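Local coordinates for ribosomal protein S2-related protein (Deinococcus radiodurans, PDB 2JH3) that binds a [4Fe-4S] cluster, has a chelatase-like fold and may act as a sirohydrochlorin ferrochelatase, at residues L294-L299 with S424-R429; P373-E378 with Q438-G443. All coordinates share one frame; numbering follows the deposited sequence.

Contact 1 (L294-L299 with S424-R429). With SF4 (iron/sulfur cluster), chain E.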
loop_
_atom_site.group_PDB
_atom_site.type_symbol
_atom_site.label_atom_id
_atom_site.label_comp_id
_atom_site.label_asym_id
_atom_site.label_seq_id
_atom_site.Cartn_x
_atom_site.Cartn_y
_atom_site.Cartn_z
ATOM N N LEU A 294 -18.336 4.449 -5.609
ATOM C CA LEU A 294 -18.191 3.042 -5.308
ATOM C C LEU A 294 -16.729 2.805 -5.072
ATOM O O LEU A 294 -15.926 2.953 -6.009
ATOM C CB LEU A 294 -18.662 2.179 -6.533
ATOM C CG LEU A 294 -20.080 2.331 -7.096
ATOM C CD1 LEU A 294 -20.438 1.261 -8.158
ATOM C CD2 LEU A 294 -21.127 2.202 -5.996
ATOM N N GLY A 295 -16.307 2.526 -3.827
ATOM C CA GLY A 295 -14.862 2.374 -3.553
ATOM C C GLY A 295 -14.154 3.643 -3.956
ATOM O O GLY A 295 -14.448 4.728 -3.458
ATOM N N GLU A 296 -13.193 3.523 -4.878
ATOM C CA GLU A 296 -12.384 4.618 -5.341
ATOM C C GLU A 296 -12.836 5.167 -6.705
ATOM O O GLU A 296 -12.079 5.944 -7.338
ATOM C CB GLU A 296 -10.946 4.155 -5.503
ATOM C CG GLU A 296 -10.151 3.887 -4.193
ATOM C CD GLU A 296 -8.606 3.628 -4.476
ATOM O OE1 GLU A 296 -8.262 2.505 -4.921
ATOM O OE2 GLU A 296 -7.759 4.512 -4.152
ATOM N N VAL A 297 -14.069 4.868 -7.082
ATOM C CA VAL A 297 -14.637 5.287 -8.356
ATOM C C VAL A 297 -15.849 6.184 -8.233
ATOM O O VAL A 297 -16.736 5.965 -7.401
ATOM C CB VAL A 297 -14.962 4.051 -9.255
ATOM C CG1 VAL A 297 -15.663 4.403 -10.573
ATOM C CG2 VAL A 297 -13.669 3.417 -9.592
ATOM N N LEU A 298 -15.835 7.232 -9.057
ATOM C CA LEU A 298 -16.884 8.223 -9.179
ATOM C C LEU A 298 -17.703 7.872 -10.438
ATOM O O LEU A 298 -17.141 7.737 -11.522
ATOM C CB LEU A 298 -16.310 9.644 -9.310
ATOM C CG LEU A 298 -17.347 10.783 -9.386
ATOM C CD1 LEU A 298 -18.177 10.843 -8.222
ATOM C CD2 LEU A 298 -16.664 12.108 -9.577
ATOM N N LEU A 299 -19.006 7.639 -10.260
ATOM C CA LEU A 299 -19.918 7.249 -11.344
ATOM C C LEU A 299 -20.909 8.431 -11.566
ATOM O O LEU A 299 -21.606 8.816 -10.630
ATOM C CB LEU A 299 -20.601 5.951 -10.928
ATOM C CG LEU A 299 -21.583 5.250 -11.869
ATOM C CD1 LEU A 299 -21.053 5.132 -13.352
ATOM C CD2 LEU A 299 -21.982 3.899 -11.313
ATOM N N SER A 424 -4.751 -3.071 3.275
ATOM C CA SER A 424 -4.705 -2.548 1.920
ATOM C C SER A 424 -6.025 -2.569 1.179
ATOM O O SER A 424 -6.153 -1.964 0.094
ATOM C CB SER A 424 -3.651 -3.328 1.123
ATOM O OG SER A 424 -2.341 -2.938 1.531
ATOM N N CYS A 425 -6.998 -3.272 1.741
ATOM C CA CYS A 425 -8.230 -3.603 1.075
ATOM C C CYS A 425 -9.366 -2.664 1.468
ATOM O O CYS A 425 -9.461 -2.266 2.636
ATOM C CB CYS A 425 -8.629 -5.035 1.469
ATOM S SG CYS A 425 -9.830 -5.795 0.343
ATOM N N LEU A 426 -10.256 -2.343 0.550
ATOM C CA LEU A 426 -11.532 -1.645 0.902
ATOM C C LEU A 426 -12.544 -2.438 1.746
ATOM O O LEU A 426 -13.448 -1.896 2.430
ATOM C CB LEU A 426 -12.218 -1.235 -0.382
ATOM C CG LEU A 426 -11.995 0.147 -1.085
ATOM C CD1 LEU A 426 -10.951 0.982 -0.560
ATOM C CD2 LEU A 426 -12.061 0.125 -2.650
ATOM N N ARG A 427 -12.477 -3.741 1.613
ATOM C CA ARG A 427 -13.494 -4.613 2.175
ATOM C C ARG A 427 -13.336 -4.788 3.675
ATOM O O ARG A 427 -12.260 -4.483 4.254
ATOM C CB ARG A 427 -13.439 -5.974 1.474
ATOM C CG ARG A 427 -13.895 -5.933 0.061
ATOM C CD ARG A 427 -13.898 -7.345 -0.495
ATOM N NE ARG A 427 -14.708 -7.583 -1.722
ATOM C CZ ARG A 427 -14.284 -7.961 -2.918
ATOM N NH1 ARG A 427 -15.162 -8.295 -3.845
ATOM N NH2 ARG A 427 -12.994 -8.152 -3.164
ATOM N N THR A 428 -14.438 -5.232 4.292
ATOM C CA THR A 428 -14.572 -5.535 5.732
ATOM C C THR A 428 -14.800 -7.059 5.877
ATOM O O THR A 428 -15.759 -7.599 5.342
ATOM C CB THR A 428 -15.812 -4.784 6.346
ATOM O OG1 THR A 428 -15.593 -3.356 6.299
ATOM C CG2 THR A 428 -16.000 -5.134 7.826
ATOM N N ARG A 429 -13.869 -7.711 6.579
ATOM C CA ARG A 429 -13.839 -9.201 6.746
ATOM C C ARG A 429 -14.906 -9.724 7.653
ATOM O O ARG A 429 -14.705 -9.979 8.827
ATOM C CB ARG A 429 -12.423 -9.674 7.113
ATOM C CG ARG A 429 -11.794 -9.051 8.322
ATOM C CD ARG A 429 -10.311 -9.423 8.352
ATOM N NE ARG A 429 -9.553 -8.923 9.516
ATOM C CZ ARG A 429 -9.024 -7.706 9.582
ATOM N NH1 ARG A 429 -8.303 -7.367 10.635
ATOM N NH2 ARG A 429 -9.172 -6.818 8.587
HETATM FE FE1 SF4 E . -11.056 -10.038 2.071
HETATM FE FE2 SF4 E . -8.675 -10.417 0.822
HETATM FE FE3 SF4 E . -9.716 -7.935 1.091
HETATM FE FE4 SF4 E . -8.739 -9.243 3.283
HETATM S S1 SF4 E . -7.498 -8.549 1.443
HETATM S S2 SF4 E . -10.734 -8.092 3.191
HETATM S S3 SF4 E . -9.364 -11.428 2.807
HETATM S S4 SF4 E . -10.591 -9.609 -0.221
#

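Contact 2 (P373-E378 with Q438-G443)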
loop_
_atom_site.group_PDB
_atom_site.type_symbol
_atom_site.label_atom_id
_atom_site.label_comp_id
_atom_site.label_asym_id
_atom_site.label_seq_id
_atom_site.Cartn_x
_atom_site.Cartn_y
_atom_site.Cartn_z
ATOM N N PRO A 373 -15.047 -6.882 -9.437
ATOM C CA PRO A 373 -15.768 -8.172 -9.411
ATOM C C PRO A 373 -16.451 -8.487 -8.105
ATOM O O PRO A 373 -15.843 -8.378 -7.067
ATOM C CB PRO A 373 -14.663 -9.182 -9.642
ATOM C CG PRO A 373 -13.678 -8.470 -10.310
ATOM C CD PRO A 373 -13.670 -7.084 -9.893
ATOM N N ALA A 374 -17.751 -8.813 -8.209
ATOM C CA ALA A 374 -18.592 -9.292 -7.133
ATOM C C ALA A 374 -19.007 -8.269 -6.112
ATOM O O ALA A 374 -19.820 -8.576 -5.284
ATOM C CB ALA A 374 -17.991 -10.557 -6.411
ATOM N N VAL A 375 -18.501 -7.044 -6.221
ATOM C CA VAL A 375 -18.776 -6.027 -5.259
ATOM C C VAL A 375 -20.263 -5.628 -5.283
ATOM O O VAL A 375 -20.862 -5.408 -4.263
ATOM C CB VAL A 375 -17.795 -4.825 -5.466
ATOM C CG1 VAL A 375 -18.214 -3.641 -4.692
ATOM C CG2 VAL A 375 -16.373 -5.212 -5.067
ATOM N N ILE A 376 -20.844 -5.435 -6.459
ATOM C CA ILE A 376 -22.252 -5.013 -6.525
ATOM C C ILE A 376 -23.236 -6.036 -5.883
ATOM O O ILE A 376 -24.038 -5.691 -5.028
ATOM C CB ILE A 376 -22.673 -4.700 -8.026
ATOM C CG1 ILE A 376 -22.049 -3.386 -8.551
ATOM C CG2 ILE A 376 -24.181 -4.749 -8.167
ATOM C CD1 ILE A 376 -21.941 -2.362 -7.700
ATOM N N GLU A 377 -23.055 -7.294 -6.244
ATOM C CA GLU A 377 -23.875 -8.399 -5.816
ATOM C C GLU A 377 -23.720 -8.674 -4.305
ATOM O O GLU A 377 -24.685 -8.964 -3.605
ATOM C CB GLU A 377 -23.407 -9.626 -6.614
ATOM C CG GLU A 377 -23.672 -9.566 -8.156
ATOM C CD GLU A 377 -22.495 -9.109 -9.002
ATOM O OE1 GLU A 377 -21.571 -8.529 -8.458
ATOM O OE2 GLU A 377 -22.543 -9.272 -10.237
ATOM N N GLU A 378 -22.497 -8.647 -3.813
ATOM C CA GLU A 378 -22.207 -8.842 -2.372
ATOM C C GLU A 378 -22.697 -7.757 -1.522
ATOM O O GLU A 378 -23.266 -7.997 -0.459
ATOM C CB GLU A 378 -20.712 -9.021 -2.152
ATOM C CG GLU A 378 -20.299 -10.317 -2.645
ATOM C CD GLU A 378 -18.798 -10.556 -2.557
ATOM O OE1 GLU A 378 -18.016 -9.593 -2.350
ATOM O OE2 GLU A 378 -18.374 -11.737 -2.764
ATOM N N GLN A 438 -23.184 -0.349 6.911
ATOM C CA GLN A 438 -23.628 0.421 5.736
ATOM C C GLN A 438 -22.695 0.130 4.567
ATOM O O GLN A 438 -21.453 0.141 4.731
ATOM C CB GLN A 438 -23.549 1.885 6.011
ATOM C CG GLN A 438 -24.639 2.452 6.979
ATOM C CD GLN A 438 -24.331 3.855 7.400
ATOM O OE1 GLN A 438 -23.332 4.118 8.110
ATOM N NE2 GLN A 438 -25.173 4.793 6.978
ATOM N N THR A 439 -23.265 -0.153 3.400
ATOM C CA THR A 439 -22.489 -0.381 2.200
ATOM C C THR A 439 -22.575 0.774 1.227
ATOM O O THR A 439 -23.240 1.780 1.459
ATOM C CB THR A 439 -22.904 -1.616 1.409
ATOM O OG1 THR A 439 -24.129 -1.331 0.743
ATOM C CG2 THR A 439 -23.026 -2.851 2.275
ATOM N N ILE A 440 -21.902 0.596 0.066
ATOM C CA ILE A 440 -22.086 1.499 -1.030
ATOM C C ILE A 440 -23.495 1.873 -1.331
ATOM O O ILE A 440 -23.761 3.051 -1.720
ATOM C CB ILE A 440 -21.411 0.940 -2.345
ATOM C CG1 ILE A 440 -22.010 -0.394 -2.734
ATOM C CG2 ILE A 440 -19.895 0.933 -2.086
ATOM C CD1 ILE A 440 -21.462 -0.899 -4.134
ATOM N N PHE A 441 -24.383 0.911 -1.176
ATOM C CA PHE A 441 -25.816 1.188 -1.400
ATOM C C PHE A 441 -26.505 2.077 -0.356
ATOM O O PHE A 441 -27.592 2.663 -0.650
ATOM C CB PHE A 441 -26.569 -0.106 -1.594
ATOM C CG PHE A 441 -26.245 -0.780 -2.900
ATOM C CD1 PHE A 441 -26.442 -0.121 -4.101
ATOM C CD2 PHE A 441 -25.744 -2.010 -2.924
ATOM C CE1 PHE A 441 -26.093 -0.710 -5.279
ATOM C CE2 PHE A 441 -25.379 -2.603 -4.118
ATOM C CZ PHE A 441 -25.553 -1.965 -5.281
ATOM N N SER A 442 -25.897 2.232 0.818
ATOM C CA SER A 442 -26.311 3.244 1.794
ATOM C C SER A 442 -25.536 4.563 1.669
ATOM O O SER A 442 -25.546 5.374 2.587
ATOM C CB SER A 442 -26.162 2.771 3.227
ATOM O OG SER A 442 -26.907 1.576 3.379
ATOM N N GLY A 443 -24.816 4.754 0.595
ATOM C CA GLY A 443 -24.068 5.977 0.380
ATOM C C GLY A 443 -22.697 6.021 1.027
ATOM O O GLY A 443 -22.060 7.097 1.068
#

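Contact 1 (L294-L299 with S424-R429)
A beta-hairpin turn, residues L294 to V297, meets the loop that carries a cysteine ligand of the [4Fe-4S] cluster. L426 touches G295 and E296 at the tip of this turn. Its CD2 lies 3.7 Å from G295 CA and 4.2 Å from E296 N. The E296 side chain runs past the same methyl, with CG 4.5 Å from L426 CD2. No hydrogen bond joins the two segments; they meet by van der Waals packing of one leucine methyl on the turn. The turn is type II', with G295 at positive phi (58°). It links strands 292-294 and 297-302, and its ends are tied by the pair L294 N to V297 O and V297 N to L294 O. G295 has no side chain, and L426 CD2 rests directly on its CA.

The residues flanking L426 serve the cluster. C425 SG binds the iron FE3 at 2.3 Å. With SG anti to the backbone N (chi1 -161°), the sulfur is brought to FE3. R427 N donates to this sulfur over 3.6 Å with an N-H...S angle of 162°. C422, C450 and C454 are the other cluster ligands. R427 CB is 3.8 Å from the cluster sulfide S2, and the guanidinium lies obliquely beside S4. The R427 guanidinium also forms a salt bridge with E52.

The E296 carboxylate is held by L351 N and by a salt bridge to R349 of the second subunit. L426 also packs on L312 of that subunit, and its carbonyl accepts a hydrogen bond from R353 there.

Contact 2 (P373-E378 with Q438-G443)
The first turn of helix 375-383 packs against a short 3-10 segment, residues 440-441, in the loop between strands 427-429 and 448-450. I376 and I440 meet through their terminal methyls, CD1 to CD1 at 3.9 Å. The two side chains cross at about a right angle. V375 adds its CG1, 4.3 Å from I440 CD1, so this methyl reaches both helix residues. I440 CG1 lies between its backbone N and carbonyl carbon (chi1 60°), while the outer part of the chain is extended and carries CD1 to the helix.

F441 approaches the backbone of the same turn. Its ring presents an edge to the carbonyl of I376, with CE2 3.5 Å from I376 O and the oxygen near the ring plane. F441 CZ also packs on I376 CG2 at 4.2 Å. One face of the ring receives I440 CG1, offset toward the rim, so the two neighbouring side chains pack on each other as well as on the helix.

Local bonds shape both elements. A374 is the N-cap residue, and its carbonyl accepts from E378 N in the first helical turn. T439 OG1 accepts from F441 N at 3.0 Å, an ST turn that leads into the 3-10 segment. The T439 hydroxyl also hydrogen-bonds to E383 farther along the helix.

Helix 275-290 borders the contact, touching I376 through W281 and L284 and F441 through A283. Strand 448-450 also flanks it, with L448 against V375 and I440. Farther along helix 375-383, S379 and Y380 touch F441, S379 touches I440 and H382 touches T439.

How the contacts relate
The centres of contacts 1 and 2 are 9 Å apart, on the same side of the chain's centre. Their segments alternate along the chain: 294-299, 373-378, 424-429, then 438-443. Each contact joins the range of the stabilising domain to that of the iron-sulfur domain, so together they form part of one interdomain interface. They also touch directly. R427 NH1 of contact 1 lies 3.3 Å from P373 O of contact 2, a weak hydrogen bond, and makes a weak, long ion pair with E378. L294 CD2 packs on I440 CD1 at 3.6 Å. Both contacts also reach the second subunit, placing this interface beside the dimer contact.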